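Long-range contacts in flavoenzyme PA4991 (Pseudomonas aeruginosa PAO1, PDB 5EZ7), which binds one FAD per subunit and probably acts as an oxidoreductase on a physiological substrate that is still unknown: residues D9-G14 with I197-V202; E176-L181 with A188-D193; M231-A236 with Q266-L271; P241-C246 with V257-T262. All blocks are in the same frame, centred on the assembly; numbering follows the deposited sequence.

Overall arrangement
The four contacts form two touching pairs on opposite sides of the chain's centre, bridged by the extended FAD. Contacts 1 and 2, with centres about 10 Å apart, lie at the adenine end: contact 2 is nested in the loop closed by contact 1, and the backbone of Ile-197 and Ala-199 joins that of Leu-190 and Ala-188 in a shared sheet. Contacts 3 and 4, centres about 8 Å apart, lie beyond the flavin, with 257-262 hydrogen-bonded to 266-271 in another sheet. Contacts 1 and 3 both touch FAD, yet their centres are about 39 Å apart and their nearest atoms about 19 Å, a gap that the cofactor spans.

Contact 1: residues D9-G14 with I197-V202; sequences DILIVG and IRAQRV. With FAD (flavin-adenine dinucleotide), chain B.
Strands 10-13 and 201-204 run parallel, with Ile-10 beside Arg-201 and Leu-11 beside Val-202, and are tied by a nearly straight bond from Leu-11 N to Arg-201 O (3.2 Å). One step earlier, Asp-9 O takes two backbone donors, Gln-200 N at 2.8 Å and Arg-201 N at 3.3 Å, where the chain turns out of strand 195-198. The side chains of Asp-9 and Gln-200 run alongside each other, and Gln-200 NE2 reaches Asp-9 OD1 (3.1 Å) from above the carboxylate, their planes 66° apart; NE2 also bonds Arg-367 O. His-371 and Ser-369 also donate to OD1 and Ala-32 N to OD2, satisfying the buried carboxylate. These are central strands of the Rossmann-type FAD-binding domain of the DAO family, and Gly-14 begins its GxGxxG sequence. With CG anti to the backbone N (chi1 174°), Leu-11 sends CD2 across Ile-197 CG2 at 3.8 Å, while its CB rests on Ala-199 CB; the small alanine lets the loop lie close. Val-13 CG1 meets the adenine at FAD C2A (3.6 Å). Gly-14 CA comes within 3.3 Å of FAD O4B; lacking a side chain, it adopts a positive phi and lets the ribose pack close.

Contact 2: residues E176-L181 with A188-D193; sequences ERIEPL and AGLCVD
Asp-193 has CG beside its backbone N (chi1 -54°), which turns the carboxylate back over the start of 176-181, and Ile-178 keeps CG2 anti to the backbone N, directed at Leu-190. Asp-193 OD1 consequently grips two successive amides: Arg-177 N at 2.9 Å, nearly along the C-O axis, and Glu-176 N at 3.2 Å on the syn lone pair. Asp-193 N returns a straight bond to Arg-177 O, and a short acidic side chain suits a pair of backbone N-H groups pointing at it. Strands 178-183 and 186-192 form a beta hairpin in which Glu-179 and Cys-191 are a hydrogen-bonded pair, exchanging N-H...O bonds both ways. Toward the turn, Ala-188 and Gly-189 both face Leu-181, a classic beta bulge; Ala-188 N reaches Leu-181 O at 2.8 Å. Gly-189 suits the bulge, its positive phi being easy for glycine, and Leu-181 CB packs 3.4 Å from Gly-189 O. On one face Ile-178 CG2 sits 3.8 Å from Leu-190 CD1, the branched chains crossing obliquely, and Ile-178 also touches FAD. Within 176-181 Arg-177, just before the strand, makes a salt bridge to Glu-179 on the face of Cys-191: Arg-177 NE comes to Glu-179 OE2 (3.0 Å) from above the carboxylate plane.

Contact 3: residues M231-A236 with Q266-L271; sequences MVMVKA and QSVWYL. With FAD (flavin-adenine dinucleotide), chain B.
Val-232 O receives Leu-271 N in a 2.9 Å bond nearly in line with the carbonyl, and the same oxygen lies at the edge of the Tyr-270 ring, near its plane. Val-232 N bonds back to Leu-271 O, and Val-234 exchanges a like pair with Trp-269. Two methionines pack on the Tyr-270 ring, Met-233 between these rungs and Met-231 just before them. Met-231 is bent at chi2 and chi3 (-61° and -73°), which folds CE over one ring face, 3.9 Å from the centroid, as a CH-pi contact; SD lies obliquely. Met-233 runs alongside the tyrosine, with CG 3.7 Å from Tyr-270 CD1 and its sulfur oblique to the ring. Flexible, unbranched thioethers can bend to follow the ring in this buried place. Lys-48 O holds the phenol by Tyr-270 OH. The extended Lys-235 chain crosses Gln-266, CE resting 3.4 Å from Gln-266 OE1, while its NZ pairs with Asp-264. On the opposite face Val-232, Val-234 and Leu-271 pack against helix 285-299. Met-231 CG and Tyr-270 OH approach FAD C7M at 3.6 and 3.8 Å, so this antiparallel pair contributes to the wall of the pocket at the flavin's dimethylbenzene edge.

Contact 4: residues P241-C246 with V257-T262; sequences PLYAHC and VTTHPT
Thr-259 meets the incoming chain with both side chain and backbone: its hydroxyl OG1 donates to Leu-242 O at 3.0 Å, and its carbonyl O lies 2.7 Å from Tyr-243 OH in a weak hydrogen bond. A chi1 of -57°, with OG1 beside the backbone N, points the hydroxyl at Leu-242. A threonine suits this spot because 241-243 is not yet regular strand, and OG1 gives Leu-242 O a donor where Thr-259 N is badly angled. The Tyr-243 ring lies along Thr-258 and Thr-259, with CE2 3.4 Å from Thr-259 N and CD2 3.9 Å from Thr-258 CA. Away from the ring, Leu-242 and Val-257 cross at about a right angle, CD2 to CG1 3.9 Å, two buried branched aliphatics, with Leu-300 also against Leu-242. Regular pairing begins at Ala-244, which exchanges N-H...O bonds with Val-257, Val-257 N reaching Ala-244 O at 2.8 Å. Around this shell, strand 96-98 packs on the tyrosine and Trp-269 on Thr-259. Thr-258 OG1 bonds His-260 NE2 at 2.8 Å and also Gln-50, an FAD-binding residue, making it a second-shell link to the cofactor. Strands 244-246 and 255-261 thus form a beta hairpin within the large mixed sheet beyond the flavin.

Contact 1: residues D9-G14 with I197-V202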
# COMPACT_ATOMS: atom_id res chain seq x y z
N ASP A 9 -10.43 22.30 2.91
CA ASP A 9 -9.61 22.59 1.77
C ASP A 9 -9.57 21.43 0.81
O ASP A 9 -9.87 21.64 -0.35
CB ASP A 9 -8.20 23.00 2.22
CG ASP A 9 -8.21 24.26 3.12
OD1 ASP A 9 -8.97 25.24 2.83
OD2 ASP A 9 -7.48 24.23 4.13
N ILE A 10 -9.11 20.25 1.26
CA ILE A 10 -9.00 19.06 0.39
C ILE A 10 -9.81 17.92 0.98
O ILE A 10 -9.70 17.62 2.17
CB ILE A 10 -7.53 18.68 0.04
CG1 ILE A 10 -6.89 19.78 -0.82
CG2 ILE A 10 -7.46 17.44 -0.85
CD1 ILE A 10 -6.13 20.72 0.01
N LEU A 11 -10.67 17.36 0.14
CA LEU A 11 -11.51 16.22 0.47
C LEU A 11 -10.92 14.98 -0.24
O LEU A 11 -10.84 14.99 -1.45
CB LEU A 11 -12.90 16.54 -0.04
CG LEU A 11 -14.02 15.53 0.00
CD1 LEU A 11 -14.22 14.87 1.36
CD2 LEU A 11 -15.30 16.27 -0.49
N ILE A 12 -10.45 13.98 0.50
CA ILE A 12 -9.80 12.78 -0.05
C ILE A 12 -10.82 11.62 0.03
O ILE A 12 -11.50 11.48 1.05
CB ILE A 12 -8.56 12.36 0.78
CG1 ILE A 12 -7.65 13.51 1.18
CG2 ILE A 12 -7.70 11.30 0.09
CD1 ILE A 12 -7.16 14.30 0.06
N VAL A 13 -10.94 10.80 -1.02
CA VAL A 13 -11.83 9.63 -1.01
C VAL A 13 -10.94 8.40 -1.11
O VAL A 13 -10.22 8.21 -2.11
CB VAL A 13 -12.88 9.64 -2.14
CG1 VAL A 13 -13.79 8.40 -2.09
CG2 VAL A 13 -13.74 10.89 -2.07
N GLY A 14 -10.93 7.61 -0.05
CA GLY A 14 -10.15 6.41 0.01
C GLY A 14 -9.02 6.49 1.01
O GLY A 14 -8.12 7.27 0.81
N ILE A 197 -20.32 18.46 1.73
CA ILE A 197 -18.95 18.75 2.13
C ILE A 197 -18.27 19.55 1.03
O ILE A 197 -17.95 19.01 0.00
CB ILE A 197 -18.14 17.45 2.31
CG1 ILE A 197 -18.84 16.54 3.34
CG2 ILE A 197 -16.68 17.78 2.69
CD1 ILE A 197 -18.08 15.26 3.65
N ARG A 198 -18.00 20.81 1.29
CA ARG A 198 -17.45 21.70 0.28
C ARG A 198 -15.93 21.69 0.36
O ARG A 198 -15.39 21.63 1.46
CB ARG A 198 -18.00 23.12 0.47
CG ARG A 198 -19.50 23.20 0.21
CD ARG A 198 -20.11 24.62 0.21
NE ARG A 198 -20.87 24.80 -1.03
CZ ARG A 198 -22.04 24.21 -1.31
NH1 ARG A 198 -22.64 23.41 -0.42
NH2 ARG A 198 -22.62 24.42 -2.49
N ALA A 199 -15.26 21.74 -0.78
CA ALA A 199 -13.77 21.67 -0.77
C ALA A 199 -13.16 22.24 -2.01
O ALA A 199 -13.79 22.20 -3.03
CB ALA A 199 -13.29 20.24 -0.62
N GLN A 200 -11.94 22.80 -1.88
CA GLN A 200 -11.29 23.56 -2.97
C GLN A 200 -10.89 22.55 -4.00
O GLN A 200 -10.86 22.85 -5.20
CB GLN A 200 -10.05 24.36 -2.53
CG GLN A 200 -10.24 25.31 -1.37
CD GLN A 200 -9.07 26.27 -1.21
OE1 GLN A 200 -8.78 27.07 -2.11
NE2 GLN A 200 -8.39 26.22 -0.06
N ARG A 201 -10.56 21.35 -3.52
CA ARG A 201 -10.30 20.19 -4.40
C ARG A 201 -10.84 18.91 -3.85
O ARG A 201 -11.06 18.83 -2.66
CB ARG A 201 -8.79 20.00 -4.60
CG ARG A 201 -8.14 21.12 -5.38
CD ARG A 201 -8.60 21.15 -6.83
NE ARG A 201 -7.84 22.10 -7.64
CZ ARG A 201 -8.13 23.38 -7.86
NH1 ARG A 201 -9.19 23.98 -7.32
NH2 ARG A 201 -7.34 24.06 -8.67
N VAL A 202 -10.98 17.92 -4.72
CA VAL A 202 -11.40 16.55 -4.37
C VAL A 202 -10.37 15.61 -5.00
O VAL A 202 -10.10 15.68 -6.22
CB VAL A 202 -12.82 16.20 -4.89
CG1 VAL A 202 -13.21 14.75 -4.53
CG2 VAL A 202 -13.87 17.14 -4.33
PA FAD B . -5.91 0.76 -1.56
O1A FAD B . -4.99 0.28 -0.48
O2A FAD B . -6.68 -0.22 -2.40
O5B FAD B . -6.92 1.78 -0.87
C5B FAD B . -8.08 2.25 -1.52
C4B FAD B . -9.06 2.58 -0.42
O4B FAD B . -10.20 3.25 -0.98
C3B FAD B . -9.55 1.31 0.29
O3B FAD B . -9.32 1.39 1.70
C2B FAD B . -11.03 1.27 -0.06
O2B FAD B . -11.87 0.71 0.95
C1B FAD B . -11.35 2.74 -0.35
N9A FAD B . -12.50 2.92 -1.25
C8A FAD B . -12.75 2.23 -2.37
N7A FAD B . -13.89 2.66 -2.93
C5A FAD B . -14.37 3.65 -2.17
C6A FAD B . -15.56 4.52 -2.21
N6A FAD B . -16.42 4.39 -3.23
N1A FAD B . -15.72 5.44 -1.24
C2A FAD B . -14.83 5.55 -0.23
N3A FAD B . -13.72 4.78 -0.13
C4A FAD B . -13.46 3.83 -1.05
N1 FAD B . 3.87 -2.21 -3.16
C2 FAD B . 5.10 -2.06 -2.64
O2 FAD B . 5.67 -0.95 -2.75
N3 FAD B . 5.75 -3.06 -2.01
C4 FAD B . 5.21 -4.27 -1.86
O4 FAD B . 5.82 -5.18 -1.27
C4X FAD B . 3.87 -4.51 -2.40
N5 FAD B . 3.28 -5.71 -2.28
C5X FAD B . 2.04 -5.92 -2.77
C6 FAD B . 1.46 -7.17 -2.61
C7 FAD B . 0.19 -7.42 -3.08
C7M FAD B . -0.42 -8.78 -2.89
C8 FAD B . -0.57 -6.34 -3.75
C8M FAD B . -1.97 -6.55 -4.29
C9 FAD B . 0.01 -5.10 -3.92
C9A FAD B . 1.30 -4.83 -3.45
N10 FAD B . 1.92 -3.56 -3.60
C10 FAD B . 3.21 -3.37 -3.07
C1' FAD B . 1.25 -2.44 -4.23
C2' FAD B . 0.47 -1.69 -3.16
O2' FAD B . -0.23 -2.60 -2.30
C3' FAD B . -0.50 -0.70 -3.79
O3' FAD B . 0.20 0.01 -4.84
C4' FAD B . -1.00 0.30 -2.75
O4' FAD B . -1.25 -0.33 -1.49
C5' FAD B . -2.29 0.96 -3.20
O5' FAD B . -2.64 1.99 -2.27
P FAD B . -4.02 2.77 -2.46
O1P FAD B . -4.29 3.57 -1.21
O2P FAD B . -3.94 3.45 -3.78
O3P FAD B . -5.08 1.58 -2.66

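Contact 2: residues E176-L181 with A188-D193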
# COMPACT_ATOMS: atom_id res chain seq x y z
N GLU A 176 -20.37 5.81 3.07
CA GLU A 176 -20.62 4.73 2.15
C GLU A 176 -21.05 5.22 0.78
O GLU A 176 -20.54 4.76 -0.23
CB GLU A 176 -21.69 3.78 2.73
CG GLU A 176 -21.12 2.78 3.74
CD GLU A 176 -22.14 1.73 4.20
OE1 GLU A 176 -23.33 1.80 3.79
OE2 GLU A 176 -21.74 0.83 4.99
N ARG A 177 -21.98 6.15 0.74
CA ARG A 177 -22.60 6.55 -0.51
C ARG A 177 -22.22 7.99 -0.90
O ARG A 177 -22.49 8.93 -0.14
CB ARG A 177 -24.10 6.40 -0.34
CG ARG A 177 -24.89 6.52 -1.61
CD ARG A 177 -26.37 6.70 -1.28
NE ARG A 177 -27.00 7.76 -2.07
CZ ARG A 177 -28.31 8.00 -2.11
NH1 ARG A 177 -29.17 7.27 -1.40
NH2 ARG A 177 -28.77 8.99 -2.88
N ILE A 178 -21.63 8.15 -2.08
CA ILE A 178 -21.12 9.45 -2.53
C ILE A 178 -21.76 9.99 -3.80
O ILE A 178 -21.80 9.30 -4.81
CB ILE A 178 -19.60 9.38 -2.75
CG1 ILE A 178 -18.92 9.17 -1.40
CG2 ILE A 178 -19.11 10.68 -3.37
CD1 ILE A 178 -17.48 8.75 -1.47
N GLU A 179 -22.22 11.24 -3.74
CA GLU A 179 -22.71 11.93 -4.94
C GLU A 179 -21.91 13.21 -5.19
O GLU A 179 -21.35 13.78 -4.26
CB GLU A 179 -24.20 12.30 -4.81
CG GLU A 179 -25.16 11.12 -4.73
CD GLU A 179 -25.65 10.88 -3.31
OE1 GLU A 179 -26.60 11.58 -2.88
OE2 GLU A 179 -25.09 9.98 -2.62
N PRO A 180 -21.88 13.67 -6.44
CA PRO A 180 -21.22 14.95 -6.70
C PRO A 180 -22.04 16.16 -6.20
O PRO A 180 -23.24 16.13 -6.17
CB PRO A 180 -21.07 15.00 -8.22
CG PRO A 180 -22.09 14.04 -8.77
CD PRO A 180 -22.50 13.11 -7.66
N LEU A 181 -21.34 17.18 -5.76
CA LEU A 181 -21.94 18.42 -5.34
C LEU A 181 -21.44 19.41 -6.37
O LEU A 181 -20.24 19.69 -6.42
CB LEU A 181 -21.42 18.72 -3.96
CG LEU A 181 -21.95 19.87 -3.17
CD1 LEU A 181 -23.45 19.65 -2.97
CD2 LEU A 181 -21.19 19.91 -1.84
N ALA A 188 -17.88 21.23 -6.60
CA ALA A 188 -17.69 22.02 -5.38
C ALA A 188 -17.38 21.13 -4.15
O ALA A 188 -17.09 21.62 -3.06
CB ALA A 188 -18.92 22.87 -5.12
N GLY A 189 -17.46 19.82 -4.31
CA GLY A 189 -17.38 18.92 -3.19
C GLY A 189 -18.14 17.65 -3.46
O GLY A 189 -18.36 17.31 -4.63
N LEU A 190 -18.51 16.96 -2.38
CA LEU A 190 -19.32 15.77 -2.47
C LEU A 190 -20.38 15.76 -1.39
O LEU A 190 -20.31 16.49 -0.39
CB LEU A 190 -18.48 14.49 -2.37
CG LEU A 190 -17.28 14.32 -3.30
CD1 LEU A 190 -16.35 13.26 -2.76
CD2 LEU A 190 -17.67 13.97 -4.74
N CYS A 191 -21.39 14.95 -1.65
CA CYS A 191 -22.47 14.67 -0.74
C CYS A 191 -22.20 13.25 -0.30
O CYS A 191 -22.14 12.33 -1.11
CB CYS A 191 -23.81 14.82 -1.48
SG CYS A 191 -25.25 14.80 -0.40
N VAL A 192 -21.94 13.07 1.00
CA VAL A 192 -21.57 11.77 1.56
C VAL A 192 -22.66 11.38 2.54
O VAL A 192 -22.85 12.06 3.53
CB VAL A 192 -20.22 11.87 2.28
CG1 VAL A 192 -19.81 10.53 2.86
CG2 VAL A 192 -19.15 12.39 1.34
N ASP A 193 -23.40 10.32 2.24
CA ASP A 193 -24.54 9.90 3.05
C ASP A 193 -25.45 11.07 3.34
O ASP A 193 -25.85 11.30 4.47
CB ASP A 193 -24.08 9.24 4.35
CG ASP A 193 -23.10 8.07 4.10
OD1 ASP A 193 -23.17 7.40 3.05
OD2 ASP A 193 -22.23 7.82 4.95

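Contact 3: residues M231-A236 with Q266-L271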
# COMPACT_ATOMS: atom_id res chain seq x y z
N MET A 231 -1.67 -14.85 -4.04
CA MET A 231 -0.68 -14.92 -2.99
C MET A 231 -0.92 -16.15 -2.14
O MET A 231 -2.06 -16.57 -2.00
CB MET A 231 -0.79 -13.69 -2.08
CG MET A 231 -0.63 -12.33 -2.76
SD MET A 231 0.95 -12.04 -3.55
CE MET A 231 1.94 -11.82 -2.07
N VAL A 232 0.15 -16.70 -1.54
CA VAL A 232 0.09 -17.89 -0.72
C VAL A 232 0.56 -17.53 0.68
O VAL A 232 1.48 -16.75 0.84
CB VAL A 232 0.97 -19.02 -1.29
CG1 VAL A 232 0.83 -20.29 -0.45
CG2 VAL A 232 0.56 -19.34 -2.71
N MET A 233 -0.09 -18.07 1.70
CA MET A 233 0.32 -17.85 3.09
C MET A 233 0.60 -19.23 3.73
O MET A 233 -0.23 -20.14 3.59
CB MET A 233 -0.77 -17.13 3.90
CG MET A 233 -1.06 -15.70 3.50
SD MET A 233 -2.51 -14.93 4.31
CE MET A 233 -3.85 -15.74 3.50
N VAL A 234 1.74 -19.36 4.42
CA VAL A 234 2.04 -20.54 5.25
C VAL A 234 2.19 -20.11 6.70
O VAL A 234 2.96 -19.19 6.99
CB VAL A 234 3.39 -21.20 4.90
CG1 VAL A 234 3.42 -22.63 5.40
CG2 VAL A 234 3.63 -21.15 3.43
N LYS A 235 1.50 -20.81 7.59
CA LYS A 235 1.59 -20.55 9.02
C LYS A 235 2.14 -21.77 9.82
O LYS A 235 1.63 -22.85 9.73
CB LYS A 235 0.21 -20.16 9.54
CG LYS A 235 0.23 -19.85 11.03
CD LYS A 235 -1.03 -19.11 11.51
CE LYS A 235 -0.90 -18.94 13.03
NZ LYS A 235 -2.12 -18.44 13.70
N ALA A 236 3.18 -21.55 10.60
CA ALA A 236 3.75 -22.59 11.41
C ALA A 236 4.57 -22.00 12.54
O ALA A 236 5.01 -20.88 12.50
CB ALA A 236 4.63 -23.46 10.54
N GLN A 266 3.01 -17.52 16.57
CA GLN A 266 3.52 -18.14 15.37
C GLN A 266 3.86 -17.03 14.38
O GLN A 266 3.79 -15.85 14.73
CB GLN A 266 2.48 -19.12 14.83
CG GLN A 266 2.27 -20.30 15.76
CD GLN A 266 1.46 -21.45 15.17
OE1 GLN A 266 1.13 -21.49 13.97
NE2 GLN A 266 1.17 -22.42 16.02
N SER A 267 4.28 -17.44 13.18
CA SER A 267 4.61 -16.56 12.07
C SER A 267 3.92 -17.03 10.86
O SER A 267 3.50 -18.17 10.78
CB SER A 267 6.08 -16.60 11.72
OG SER A 267 6.82 -16.40 12.87
N VAL A 268 3.88 -16.14 9.88
CA VAL A 268 3.36 -16.49 8.58
C VAL A 268 4.36 -16.02 7.54
O VAL A 268 4.85 -14.89 7.61
CB VAL A 268 1.98 -15.83 8.32
CG1 VAL A 268 1.47 -16.15 6.93
CG2 VAL A 268 0.96 -16.28 9.36
N TRP A 269 4.66 -16.91 6.60
CA TRP A 269 5.42 -16.57 5.41
C TRP A 269 4.42 -16.26 4.32
O TRP A 269 3.61 -17.11 3.96
CB TRP A 269 6.27 -17.75 4.92
CG TRP A 269 7.59 -17.95 5.58
CD1 TRP A 269 8.26 -17.06 6.36
CD2 TRP A 269 8.44 -19.10 5.45
NE1 TRP A 269 9.47 -17.59 6.75
CE2 TRP A 269 9.60 -18.84 6.21
CE3 TRP A 269 8.32 -20.33 4.78
CZ2 TRP A 269 10.65 -19.78 6.31
CZ3 TRP A 269 9.37 -21.26 4.88
CH2 TRP A 269 10.51 -20.97 5.64
N TYR A 270 4.53 -15.07 3.76
CA TYR A 270 3.66 -14.57 2.73
C TYR A 270 4.45 -14.60 1.42
O TYR A 270 5.53 -14.00 1.34
CB TYR A 270 3.28 -13.14 3.13
CG TYR A 270 2.15 -12.49 2.39
CD1 TYR A 270 1.11 -13.22 1.86
CD2 TYR A 270 2.10 -11.10 2.27
CE1 TYR A 270 0.06 -12.59 1.19
CE2 TYR A 270 1.07 -10.47 1.60
CZ TYR A 270 0.04 -11.22 1.06
OH TYR A 270 -1.00 -10.59 0.39
N LEU A 271 3.91 -15.29 0.42
CA LEU A 271 4.60 -15.52 -0.81
C LEU A 271 3.98 -14.81 -1.99
O LEU A 271 2.88 -15.16 -2.42
CB LEU A 271 4.65 -17.02 -1.15
CG LEU A 271 4.99 -18.08 -0.09
CD1 LEU A 271 5.01 -19.45 -0.77
CD2 LEU A 271 6.33 -17.85 0.58
PA FAD B . -5.91 0.76 -1.56
O1A FAD B . -4.99 0.28 -0.48
O2A FAD B . -6.68 -0.22 -2.40
O5B FAD B . -6.92 1.78 -0.87
C5B FAD B . -8.08 2.25 -1.52
C4B FAD B . -9.06 2.58 -0.42
O4B FAD B . -10.20 3.25 -0.98
C3B FAD B . -9.55 1.31 0.29
O3B FAD B . -9.32 1.39 1.70
C2B FAD B . -11.03 1.27 -0.06
O2B FAD B . -11.87 0.71 0.95
C1B FAD B . -11.35 2.74 -0.35
N9A FAD B . -12.50 2.92 -1.25
C8A FAD B . -12.75 2.23 -2.37
N7A FAD B . -13.89 2.66 -2.93
C5A FAD B . -14.37 3.65 -2.17
C6A FAD B . -15.56 4.52 -2.21
N6A FAD B . -16.42 4.39 -3.23
N1A FAD B . -15.72 5.44 -1.24
C2A FAD B . -14.83 5.55 -0.23
N3A FAD B . -13.72 4.78 -0.13
C4A FAD B . -13.46 3.83 -1.05
N1 FAD B . 3.87 -2.21 -3.16
C2 FAD B . 5.10 -2.06 -2.64
O2 FAD B . 5.67 -0.95 -2.75
N3 FAD B . 5.75 -3.06 -2.01
C4 FAD B . 5.21 -4.27 -1.86
O4 FAD B . 5.82 -5.18 -1.27
C4X FAD B . 3.87 -4.51 -2.40
N5 FAD B . 3.28 -5.71 -2.28
C5X FAD B . 2.04 -5.92 -2.77
C6 FAD B . 1.46 -7.17 -2.61
C7 FAD B . 0.19 -7.42 -3.08
C7M FAD B . -0.42 -8.78 -2.89
C8 FAD B . -0.57 -6.34 -3.75
C8M FAD B . -1.97 -6.55 -4.29
C9 FAD B . 0.01 -5.10 -3.92
C9A FAD B . 1.30 -4.83 -3.45
N10 FAD B . 1.92 -3.56 -3.60
C10 FAD B . 3.21 -3.37 -3.07
C1' FAD B . 1.25 -2.44 -4.23
C2' FAD B . 0.47 -1.69 -3.16
O2' FAD B . -0.23 -2.60 -2.30
C3' FAD B . -0.50 -0.70 -3.79
O3' FAD B . 0.20 0.01 -4.84
C4' FAD B . -1.00 0.30 -2.75
O4' FAD B . -1.25 -0.33 -1.49
C5' FAD B . -2.29 0.96 -3.20
O5' FAD B . -2.64 1.99 -2.27
P FAD B . -4.02 2.77 -2.46
O1P FAD B . -4.29 3.57 -1.21
O2P FAD B . -3.94 3.45 -3.78
O3P FAD B . -5.08 1.58 -2.66

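Contact 4: residues P241-C246 with V257-T262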
# COMPACT_ATOMS: atom_id res chain seq x y z
N PRO A 241 12.46 -15.95 10.45
CA PRO A 241 12.26 -14.72 9.66
C PRO A 241 13.10 -14.69 8.34
O PRO A 241 14.26 -15.12 8.30
CB PRO A 241 12.67 -13.60 10.60
CG PRO A 241 12.87 -14.21 11.94
CD PRO A 241 12.96 -15.70 11.81
N LEU A 242 12.45 -14.18 7.30
CA LEU A 242 12.97 -14.10 5.99
C LEU A 242 12.22 -13.01 5.19
O LEU A 242 10.94 -12.95 5.17
CB LEU A 242 12.74 -15.42 5.32
CG LEU A 242 13.19 -15.56 3.88
CD1 LEU A 242 14.68 -15.19 3.68
CD2 LEU A 242 12.89 -16.99 3.50
N TYR A 243 13.01 -12.18 4.51
CA TYR A 243 12.49 -11.10 3.65
C TYR A 243 13.36 -11.08 2.39
O TYR A 243 14.48 -10.59 2.45
CB TYR A 243 12.53 -9.75 4.39
CG TYR A 243 11.80 -9.83 5.71
CD1 TYR A 243 12.42 -10.30 6.87
CD2 TYR A 243 10.47 -9.47 5.80
CE1 TYR A 243 11.71 -10.39 8.07
CE2 TYR A 243 9.76 -9.56 6.98
CZ TYR A 243 10.38 -10.02 8.10
OH TYR A 243 9.62 -10.11 9.25
N ALA A 244 12.88 -11.65 1.28
CA ALA A 244 13.77 -11.87 0.16
C ALA A 244 13.08 -12.09 -1.18
O ALA A 244 12.00 -12.64 -1.23
CB ALA A 244 14.69 -13.05 0.47
N HIS A 245 13.72 -11.63 -2.25
CA HIS A 245 13.38 -12.04 -3.61
C HIS A 245 14.28 -13.23 -3.99
O HIS A 245 15.50 -13.08 -3.92
CB HIS A 245 13.66 -10.92 -4.60
CG HIS A 245 12.94 -9.64 -4.34
ND1 HIS A 245 11.57 -9.54 -4.25
CD2 HIS A 245 13.41 -8.37 -4.23
CE1 HIS A 245 11.23 -8.28 -4.06
NE2 HIS A 245 12.33 -7.56 -4.02
N CYS A 246 13.71 -14.38 -4.35
CA CYS A 246 14.50 -15.51 -4.89
C CYS A 246 14.60 -15.33 -6.38
O CYS A 246 13.60 -15.31 -7.08
CB CYS A 246 13.91 -16.91 -4.59
SG CYS A 246 14.80 -18.30 -5.41
N VAL A 257 9.46 -13.65 -0.48
CA VAL A 257 9.04 -14.01 0.87
C VAL A 257 9.11 -12.82 1.82
O VAL A 257 10.13 -12.17 1.92
CB VAL A 257 9.90 -15.13 1.49
CG1 VAL A 257 9.32 -15.59 2.83
CG2 VAL A 257 9.98 -16.32 0.56
N THR A 258 8.02 -12.60 2.55
CA THR A 258 8.04 -11.77 3.76
C THR A 258 7.48 -12.56 4.94
O THR A 258 6.64 -13.44 4.76
CB THR A 258 7.26 -10.47 3.51
OG1 THR A 258 5.97 -10.76 2.91
CG2 THR A 258 8.06 -9.59 2.54
N THR A 259 8.01 -12.30 6.13
CA THR A 259 7.55 -12.99 7.36
C THR A 259 6.72 -12.04 8.24
O THR A 259 7.14 -10.93 8.53
CB THR A 259 8.74 -13.54 8.17
OG1 THR A 259 9.46 -14.42 7.31
CG2 THR A 259 8.27 -14.34 9.44
N HIS A 260 5.57 -12.54 8.70
CA HIS A 260 4.62 -11.76 9.50
C HIS A 260 4.25 -12.46 10.83
O HIS A 260 3.56 -13.46 10.82
CB HIS A 260 3.39 -11.48 8.64
CG HIS A 260 3.75 -10.88 7.30
ND1 HIS A 260 3.81 -9.51 7.07
CD2 HIS A 260 4.11 -11.47 6.14
CE1 HIS A 260 4.19 -9.29 5.83
NE2 HIS A 260 4.39 -10.45 5.24
N PRO A 261 4.73 -11.93 11.98
CA PRO A 261 4.33 -12.45 13.30
C PRO A 261 2.82 -12.44 13.52
O PRO A 261 2.16 -11.55 13.05
CB PRO A 261 5.00 -11.47 14.28
CG PRO A 261 6.15 -10.91 13.52
CD PRO A 261 5.62 -10.76 12.13
N THR A 262 2.30 -13.43 14.22
CA THR A 262 0.88 -13.45 14.51
C THR A 262 0.66 -13.27 15.98
O THR A 262 1.58 -13.48 16.77
CB THR A 262 0.18 -14.72 13.98
OG1 THR A 262 0.84 -15.92 14.43
CG2 THR A 262 0.17 -14.70 12.50